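Local coordinates for protein copper-containing nitrite reductase (Hyphomicrobium denitrificans 1NES1, PDB 6TFO) that probably reduces nitrite to nitric oxide with electrons from cytochrome c, using copper ions held in a homotrimer built from cupredoxin domains, at residues P156-A161 with D292-V297; M220-D225 with P269-N274; F329-N332 with A337-R340. All coordinates share one frame; numbering follows the deposited sequence.

Interaction 1. Residues P156-A161 with D292-V297; sequences PGPIGA and DREFYV
Glu294 reaches from the first strand of the C-terminal cupredoxin domain to the Pro156-Gly157-Pro158 corner of a surface loop, meeting it through one carboxylate oxygen. Its CG stands anti to the carbonyl carbon (chi1 -62°), and the chain beyond is extended, which carries the carboxylate off the strand to the loop. Glu294 OE1 lies 3.5 Å from Pro158 CD, the ring carbon next to the proline nitrogen, and 3.8 Å from Gly157 CA. The glutamate chain runs slantwise to the proline ring, which offers its CD corner; Pro158 CG stands farther off, 4.2 Å from Glu294 OE1. No hydrogen bond joins the segments directly. OE1 forms a salt bridge with Arg201, whose NH1 also donates to Pro156 O, while OE2 pairs with Arg353 on the adjacent strand 351-360. Arg201 thus serves loop and glutamate together, bringing strand 200-203 of the preceding cupredoxin domain into the junction. Two arginines close to one carboxylate would be expected to keep it ionised. Chemically, the direct contact amounts to weak carbon-oxygen packing at the surface, and within this contact a polar link between loop and strand is made through the guanidinium of Arg201.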
loop_
_atom_site.group_PDB
_atom_site.type_symbol
_atom_site.label_atom_id
_atom_site.label_comp_id
_atom_site.label_asym_id
_atom_site.label_seq_id
_atom_site.Cartn_x
_atom_site.Cartn_y
_atom_site.Cartn_z
ATOM N N PRO C 156 -52.714 -0.298 19.023
ATOM C CA PRO C 156 -53.972 -0.260 19.769
ATOM C C PRO C 156 -54.140 1.064 20.531
ATOM O O PRO C 156 -53.158 1.543 21.071
ATOM C CB PRO C 156 -53.873 -1.410 20.790
ATOM C CG PRO C 156 -52.740 -2.283 20.299
ATOM C CD PRO C 156 -51.840 -1.390 19.466
ATOM N N GLY C 157 -55.368 1.598 20.577
ATOM C CA GLY C 157 -55.737 2.773 21.392
ATOM C C GLY C 157 -55.809 2.453 22.883
ATOM O O GLY C 157 -55.583 1.310 23.286
ATOM N N PRO C 158 -56.108 3.457 23.749
ATOM C CA PRO C 158 -56.232 3.223 25.192
ATOM C C PRO C 158 -57.143 2.022 25.473
ATOM O O PRO C 158 -58.164 1.893 24.811
ATOM C CB PRO C 158 -56.822 4.530 25.742
ATOM C CG PRO C 158 -56.408 5.591 24.730
ATOM C CD PRO C 158 -56.336 4.872 23.390
ATOM N N ILE C 159 -56.733 1.156 26.399
ATOM C CA ILE C 159 -57.606 0.087 26.965
ATOM C C ILE C 159 -58.736 0.788 27.723
ATOM O O ILE C 159 -58.435 1.760 28.440
ATOM C CB ILE C 159 -56.814 -0.853 27.899
ATOM C CG1 ILE C 159 -55.605 -1.471 27.192
ATOM C CG2 ILE C 159 -57.721 -1.940 28.471
ATOM C CD1 ILE C 159 -54.602 -2.053 28.142
ATOM N N GLY C 160 -59.980 0.333 27.593
ATOM C CA GLY C 160 -61.056 0.840 28.470
ATOM C C GLY C 160 -60.637 0.725 29.934
ATOM O O GLY C 160 -59.685 -0.018 30.226
ATOM N N ALA C 161 -61.303 1.408 30.856
ATOM C CA ALA C 161 -61.313 0.962 32.268
ATOM C C ALA C 161 -61.899 -0.457 32.271
ATOM O O ALA C 161 -62.892 -0.692 31.548
ATOM C CB ALA C 161 -62.107 1.911 33.126
ATOM N N ASP C 292 -55.771 13.265 22.187
ATOM C CA ASP C 292 -56.539 13.135 20.919
ATOM C C ASP C 292 -55.916 12.049 20.032
ATOM O O ASP C 292 -56.680 11.204 19.529
ATOM C CB ASP C 292 -56.646 14.481 20.209
ATOM C CG ASP C 292 -57.325 15.493 21.096
ATOM O OD1 ASP C 292 -58.312 15.115 21.750
ATOM O OD2 ASP C 292 -56.847 16.629 21.147
ATOM N N ARG C 293 -54.589 12.042 19.858
ATOM C CA ARG C 293 -53.948 11.125 18.878
ATOM C C ARG C 293 -52.626 10.571 19.413
ATOM O O ARG C 293 -51.812 11.344 19.994
ATOM C CB ARG C 293 -53.751 11.829 17.539
ATOM C CG ARG C 293 -53.669 10.837 16.394
ATOM C CD ARG C 293 -53.405 11.573 15.112
ATOM N NE ARG C 293 -54.488 12.461 14.751
ATOM C CZ ARG C 293 -55.621 12.097 14.171
ATOM N NH1 ARG C 293 -56.525 13.012 13.868
ATOM N NH2 ARG C 293 -55.857 10.834 13.895
ATOM N N GLU C 294 -52.430 9.270 19.176
ATOM C CA GLU C 294 -51.235 8.504 19.595
ATOM C C GLU C 294 -50.419 8.018 18.389
ATOM O O GLU C 294 -51.017 7.686 17.329
ATOM C CB GLU C 294 -51.695 7.313 20.417
ATOM C CG GLU C 294 -52.422 7.691 21.680
ATOM C CD GLU C 294 -52.600 6.496 22.595
ATOM O OE1 GLU C 294 -53.171 5.476 22.127
ATOM O OE2 GLU C 294 -52.121 6.571 23.752
ATOM N N PHE C 295 -49.101 7.926 18.573
ATOM C CA PHE C 295 -48.131 7.489 17.537
ATOM C C PHE C 295 -47.071 6.572 18.154
ATOM O O PHE C 295 -46.687 6.759 19.337
ATOM C CB PHE C 295 -47.465 8.696 16.887
ATOM C CG PHE C 295 -48.377 9.534 16.037
ATOM C CD1 PHE C 295 -48.946 9.006 14.893
ATOM C CD2 PHE C 295 -48.648 10.853 16.362
ATOM C CE1 PHE C 295 -49.772 9.780 14.087
ATOM C CE2 PHE C 295 -49.472 11.629 15.553
ATOM C CZ PHE C 295 -50.023 11.092 14.412
ATOM N N TYR C 296 -46.597 5.638 17.323
ATOM C CA TYR C 296 -45.583 4.594 17.611
ATOM C C TYR C 296 -44.335 4.854 16.755
ATOM O O TYR C 296 -44.408 4.721 15.522
ATOM C CB TYR C 296 -46.207 3.245 17.277
ATOM C CG TYR C 296 -45.386 2.024 17.580
ATOM C CD1 TYR C 296 -44.298 2.045 18.435
ATOM C CD2 TYR C 296 -45.775 0.808 17.059
ATOM C CE1 TYR C 296 -43.609 0.886 18.742
ATOM C CE2 TYR C 296 -45.107 -0.357 17.363
ATOM C CZ TYR C 296 -44.016 -0.322 18.201
ATOM O OH TYR C 296 -43.364 -1.494 18.467
ATOM N N VAL C 297 -43.237 5.270 17.384
ATOM C CA VAL C 297 -41.945 5.554 16.699
ATOM C C VAL C 297 -40.796 4.882 17.469
ATOM O O VAL C 297 -40.716 5.038 18.705
ATOM C CB VAL C 297 -41.718 7.063 16.519
ATOM C CG1 VAL C 297 -40.357 7.340 15.899
ATOM C CG2 VAL C 297 -42.823 7.704 15.690
#

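Interaction 2. Residues M220-D225 with P269-N274; sequences MIHSVD and PNHITN. With CU (copper (II) ion), chain J.
His222 and His271 are the two histidine ligands of a type 1 copper site, the electron-transfer centre of a cupredoxin domain, and the copper ion joins the loop 220-225 to the helix 269-274. His222 ND1 binds the copper at 2.0 Å and His271 ND1 at 2.1 Å, with an angle of about 105° between these two bonds at the metal. His271 CG lies anti to the carbonyl carbon (chi1 -71°), swinging the imidazole from helix to copper. Cys263 and Met276 supply the remaining ligands. The rings stand obliquely to each other, planes at 75° and centroids 5.0 Å apart. His222 ND1 approaches the edge of the His271 ring, in its plane; the 3.3 Å between His222 ND1 and His271 ND1 reflects shared coordination, since both nitrogens face the metal. On the far side of its own ring, His222 NE2 is hydrogen-bonded to Glu175, which, with the copper bond at ND1, holds the ring's rotation. The loop also packs on the second ligand: Ile221 O comes within 3.3 Å of His271 CE1, and Met220 CB lies 4.0 Å from that same carbon. Around the site, Met220 rests on Trp189 of strand 184-191, His222 on Asn214 at the end of strand 207-214, and Ile272 of the helix on His262 of strand 257-262, while Leu421 of a neighbouring subunit packs against Ile272.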
loop_
_atom_site.group_PDB
_atom_site.type_symbol
_atom_site.label_atom_id
_atom_site.label_comp_id
_atom_site.label_asym_id
_atom_site.label_seq_id
_atom_site.Cartn_x
_atom_site.Cartn_y
_atom_site.Cartn_z
ATOM N N MET C 220 -32.331 -18.569 11.630
ATOM C CA MET C 220 -31.874 -18.381 13.030
ATOM C C MET C 220 -32.975 -18.764 14.023
ATOM O O MET C 220 -34.174 -18.601 13.718
ATOM C CB MET C 220 -31.450 -16.932 13.283
ATOM C CG MET C 220 -30.507 -16.396 12.239
ATOM S SD MET C 220 -29.116 -17.491 11.969
ATOM C CE MET C 220 -28.265 -16.535 10.709
ATOM N N ILE C 221 -32.547 -19.259 15.181
ATOM C CA ILE C 221 -33.339 -19.259 16.442
ATOM C C ILE C 221 -33.740 -17.801 16.730
ATOM O O ILE C 221 -32.943 -16.893 16.458
ATOM C CB ILE C 221 -32.516 -19.917 17.579
ATOM C CG1 ILE C 221 -32.207 -21.397 17.308
ATOM C CG2 ILE C 221 -33.203 -19.730 18.925
ATOM C CD1 ILE C 221 -31.149 -21.999 18.217
ATOM N N HIS C 222 -34.961 -17.564 17.196
ATOM C CA HIS C 222 -35.417 -16.238 17.698
ATOM C C HIS C 222 -36.056 -16.378 19.083
ATOM O O HIS C 222 -36.419 -17.507 19.484
ATOM C CB HIS C 222 -36.364 -15.578 16.694
ATOM C CG HIS C 222 -35.667 -15.244 15.427
ATOM N ND1 HIS C 222 -34.760 -14.229 15.357
ATOM C CD2 HIS C 222 -35.697 -15.827 14.212
ATOM C CE1 HIS C 222 -34.272 -14.176 14.140
ATOM N NE2 HIS C 222 -34.842 -15.143 13.413
ATOM N N SER C 223 -36.194 -15.251 19.775
ATOM C CA SER C 223 -36.642 -15.181 21.181
ATOM C C SER C 223 -37.264 -13.805 21.447
ATOM O O SER C 223 -37.375 -13.002 20.500
ATOM C CB SER C 223 -35.480 -15.462 22.097
ATOM O OG SER C 223 -34.481 -14.461 21.948
ATOM N N VAL C 224 -37.670 -13.546 22.690
ATOM C CA VAL C 224 -38.101 -12.185 23.105
ATOM C C VAL C 224 -37.798 -11.990 24.587
ATOM O O VAL C 224 -38.034 -12.916 25.381
ATOM C CB VAL C 224 -39.574 -11.934 22.768
ATOM C CG1 VAL C 224 -40.485 -12.921 23.464
ATOM C CG2 VAL C 224 -39.976 -10.510 23.083
ATOM N N ASP C 225 -37.213 -10.834 24.888
ATOM C CA ASP C 225 -37.008 -10.245 26.230
ATOM C C ASP C 225 -37.905 -9.012 26.241
ATOM O O ASP C 225 -37.740 -8.176 25.330
ATOM C CB ASP C 225 -35.519 -9.947 26.441
ATOM C CG ASP C 225 -35.150 -9.012 27.581
ATOM O OD1 ASP C 225 -36.052 -8.642 28.336
ATOM O OD2 ASP C 225 -33.940 -8.658 27.693
ATOM N N PRO C 269 -27.132 -8.008 19.678
ATOM C CA PRO C 269 -26.937 -6.793 18.882
ATOM C C PRO C 269 -27.305 -6.999 17.403
ATOM O O PRO C 269 -27.844 -6.094 16.807
ATOM C CB PRO C 269 -25.441 -6.496 19.005
ATOM C CG PRO C 269 -25.010 -7.197 20.283
ATOM C CD PRO C 269 -25.923 -8.396 20.425
ATOM N N ASN C 270 -27.009 -8.189 16.856
ATOM C CA ASN C 270 -27.277 -8.561 15.441
ATOM C C ASN C 270 -28.790 -8.644 15.237
ATOM O O ASN C 270 -29.309 -7.992 14.309
ATOM C CB ASN C 270 -26.577 -9.871 15.060
ATOM C CG ASN C 270 -26.672 -10.224 13.587
ATOM O OD1 ASN C 270 -27.158 -9.435 12.771
ATOM N ND2 ASN C 270 -26.200 -11.412 13.241
ATOM N N HIS C 271 -29.471 -9.422 16.075
ATOM C CA HIS C 271 -30.951 -9.577 16.050
ATOM C C HIS C 271 -31.617 -8.200 16.182
ATOM O O HIS C 271 -32.598 -7.947 15.479
ATOM C CB HIS C 271 -31.380 -10.575 17.126
ATOM C CG HIS C 271 -30.996 -11.972 16.789
ATOM N ND1 HIS C 271 -31.899 -12.873 16.275
ATOM C CD2 HIS C 271 -29.818 -12.620 16.873
ATOM C CE1 HIS C 271 -31.292 -14.021 16.051
ATOM N NE2 HIS C 271 -30.020 -13.892 16.424
ATOM N N ILE C 272 -31.058 -7.313 17.002
ATOM C CA ILE C 272 -31.648 -5.963 17.222
ATOM C C ILE C 272 -31.438 -5.096 15.976
ATOM O O ILE C 272 -32.469 -4.638 15.432
ATOM C CB ILE C 272 -31.146 -5.328 18.529
ATOM C CG1 ILE C 272 -31.738 -6.057 19.741
ATOM C CG2 ILE C 272 -31.455 -3.834 18.568
ATOM C CD1 ILE C 272 -31.074 -5.691 21.051
ATOM N N THR C 273 -30.200 -4.911 15.492
ATOM C CA THR C 273 -29.921 -4.070 14.285
ATOM C C THR C 273 -30.800 -4.516 13.109
ATOM O O THR C 273 -31.240 -3.640 12.324
ATOM C CB THR C 273 -28.436 -4.040 13.881
ATOM O OG1 THR C 273 -28.328 -3.159 12.761
ATOM C CG2 THR C 273 -27.862 -5.386 13.511
ATOM N N ASN C 274 -31.047 -5.823 12.990
ATOM C CA ASN C 274 -31.779 -6.425 11.843
ATOM C C ASN C 274 -33.266 -6.094 11.923
ATOM O O ASN C 274 -33.922 -6.194 10.872
ATOM C CB ASN C 274 -31.517 -7.928 11.752
ATOM C CG ASN C 274 -30.210 -8.249 11.051
ATOM O OD1 ASN C 274 -29.919 -9.411 10.806
ATOM N ND2 ASN C 274 -29.414 -7.240 10.753
HETATM CU CU CU J . -33.976 -12.918 16.702
#

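Interaction 3. Residues F329-N332 with A337-R340; sequences FLFN and ALTR
Leu338 fits its forked end against Phe331 and Asn332, where a short loop leads from the edge strand 328-331 of the C-terminal cupredoxin domain to helix 337-341, which opens with a pi-type turn. CD1 of Leu338 touches the base of the aromatic side chain, 3.5 Å from Phe331 CB, and meets the ring obliquely near CG. The other branch lies against the amide, with Leu338 CD2 3.9 Å from Asn332 ND2. With CG anti to the carbonyl carbon (chi1 -60°), the leucine points its fork at the strand end. Replacing Leu338 by an alanine would probably open a gap beside Phe331 CB and leave the Asn332 amide less closely packed. Next to it, Ala337 CB lies 3.5 Å from Asn332 O; its 2.9 Å approach to Phe331 O is doubtfully short. Asn332 takes a left-handed backbone conformation (phi 54°, psi 45°), which turns the chain off the strand. Farther out, Phe331 packs on Gln299 and Leu428, and the Leu338 backbone is hydrogen-bonded to that of Phe431. The buried Asn332 amide is held from both ends: OD1 accepts from Met298 N, and ND2 donates to Arg150 O and probably to Tyr296 O of strand 293-302.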
loop_
_atom_site.group_PDB
_atom_site.type_symbol
_atom_site.label_atom_id
_atom_site.label_comp_id
_atom_site.label_asym_id
_atom_site.label_seq_id
_atom_site.Cartn_x
_atom_site.Cartn_y
_atom_site.Cartn_z
ATOM N N PHE C 329 -29.189 5.278 10.238
ATOM C CA PHE C 329 -29.978 5.659 11.438
ATOM C C PHE C 329 -31.434 5.805 10.987
ATOM O O PHE C 329 -31.686 6.708 10.142
ATOM C CB PHE C 329 -29.451 6.972 12.011
ATOM C CG PHE C 329 -28.228 6.834 12.871
ATOM C CD1 PHE C 329 -28.338 6.476 14.201
ATOM C CD2 PHE C 329 -26.967 7.043 12.347
ATOM C CE1 PHE C 329 -27.207 6.354 14.997
ATOM C CE2 PHE C 329 -25.840 6.909 13.143
ATOM C CZ PHE C 329 -25.966 6.572 14.465
ATOM N N LEU C 330 -32.339 4.969 11.498
ATOM C CA LEU C 330 -33.714 4.850 10.940
ATOM C C LEU C 330 -34.814 4.996 12.005
ATOM O O LEU C 330 -34.678 4.431 13.128
ATOM C CB LEU C 330 -33.838 3.493 10.243
ATOM C CG LEU C 330 -32.754 3.183 9.214
ATOM C CD1 LEU C 330 -32.798 1.709 8.859
ATOM C CD2 LEU C 330 -32.898 4.066 7.984
ATOM N N PHE C 331 -35.895 5.685 11.622
ATOM C CA PHE C 331 -37.226 5.599 12.282
ATOM C C PHE C 331 -38.044 4.526 11.566
ATOM O O PHE C 331 -38.199 4.631 10.354
ATOM C CB PHE C 331 -37.973 6.934 12.236
ATOM C CG PHE C 331 -37.365 8.046 13.054
ATOM C CD1 PHE C 331 -36.912 7.818 14.345
ATOM C CD2 PHE C 331 -37.274 9.332 12.545
ATOM C CE1 PHE C 331 -36.358 8.844 15.092
ATOM C CE2 PHE C 331 -36.733 10.366 13.301
ATOM C CZ PHE C 331 -36.262 10.116 14.564
ATOM N N ASN C 332 -38.513 3.520 12.307
ATOM C CA ASN C 332 -39.476 2.491 11.837
ATOM C C ASN C 332 -38.917 1.865 10.556
ATOM O O ASN C 332 -39.669 1.737 9.565
ATOM C CB ASN C 332 -40.884 3.074 11.642
ATOM C CG ASN C 332 -41.541 3.559 12.922
ATOM O OD1 ASN C 332 -40.878 3.827 13.920
ATOM N ND2 ASN C 332 -42.854 3.685 12.909
ATOM N N ALA C 337 -39.255 6.134 5.823
ATOM C CA ALA C 337 -40.307 5.492 6.647
ATOM C C ALA C 337 -41.362 6.525 7.065
ATOM O O ALA C 337 -42.533 6.302 6.772
ATOM C CB ALA C 337 -39.693 4.836 7.851
ATOM N N LEU C 338 -40.947 7.625 7.700
ATOM C CA LEU C 338 -41.854 8.612 8.339
ATOM C C LEU C 338 -41.873 9.920 7.541
ATOM O O LEU C 338 -42.386 10.913 8.089
ATOM C CB LEU C 338 -41.377 8.876 9.766
ATOM C CG LEU C 338 -41.345 7.660 10.687
ATOM C CD1 LEU C 338 -41.303 8.109 12.132
ATOM C CD2 LEU C 338 -42.522 6.721 10.441
ATOM N N THR C 339 -41.342 9.916 6.311
ATOM C CA THR C 339 -41.426 11.072 5.377
ATOM C C THR C 339 -42.230 10.695 4.123
ATOM O O THR C 339 -43.154 11.424 3.803
ATOM C CB THR C 339 -40.039 11.600 4.999
ATOM O OG1 THR C 339 -39.377 10.528 4.327
ATOM C CG2 THR C 339 -39.240 12.087 6.193
ATOM N N ARG C 340 -41.878 9.611 3.433
ATOM C CA ARG C 340 -42.482 9.229 2.131
ATOM C C ARG C 340 -43.531 8.131 2.348
ATOM O O ARG C 340 -44.680 8.339 1.947
ATOM C CB ARG C 340 -41.406 8.778 1.137
ATOM C CG ARG C 340 -40.433 9.858 0.666
ATOM C CD ARG C 340 -39.466 9.396 -0.439
ATOM N NE ARG C 340 -39.121 7.965 -0.409
ATOM C CZ ARG C 340 -37.956 7.423 -0.046
ATOM N NH1 ARG C 340 -37.830 6.107 -0.057
ATOM N NH2 ARG C 340 -36.935 8.173 0.330
#

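Overall arrangement
From the N terminus, the chain leaves the first cupredoxin domain through the loop 156-161, which meets strand 293-302 only after the whole second cupredoxin domain has been built; interaction 1 closes that long loop. Interaction 2 is nested inside it, closing a shorter loop within the second domain around its copper, and does not touch interaction 1, with about 27 Å between their centres. Interaction 3 follows in series, a tight local closure in the third domain. Strands 293-302 and 328-331 are neighbours in one sheet, so interactions 1 and 3 meet directly: a probable hydrogen bond runs from Asn332 ND2 to Tyr296 O at 3.2 Å, and Val297 packs on Phe331 and Leu338. Interactions 2 and 3 remain separate, about 7 Å between nearest atoms.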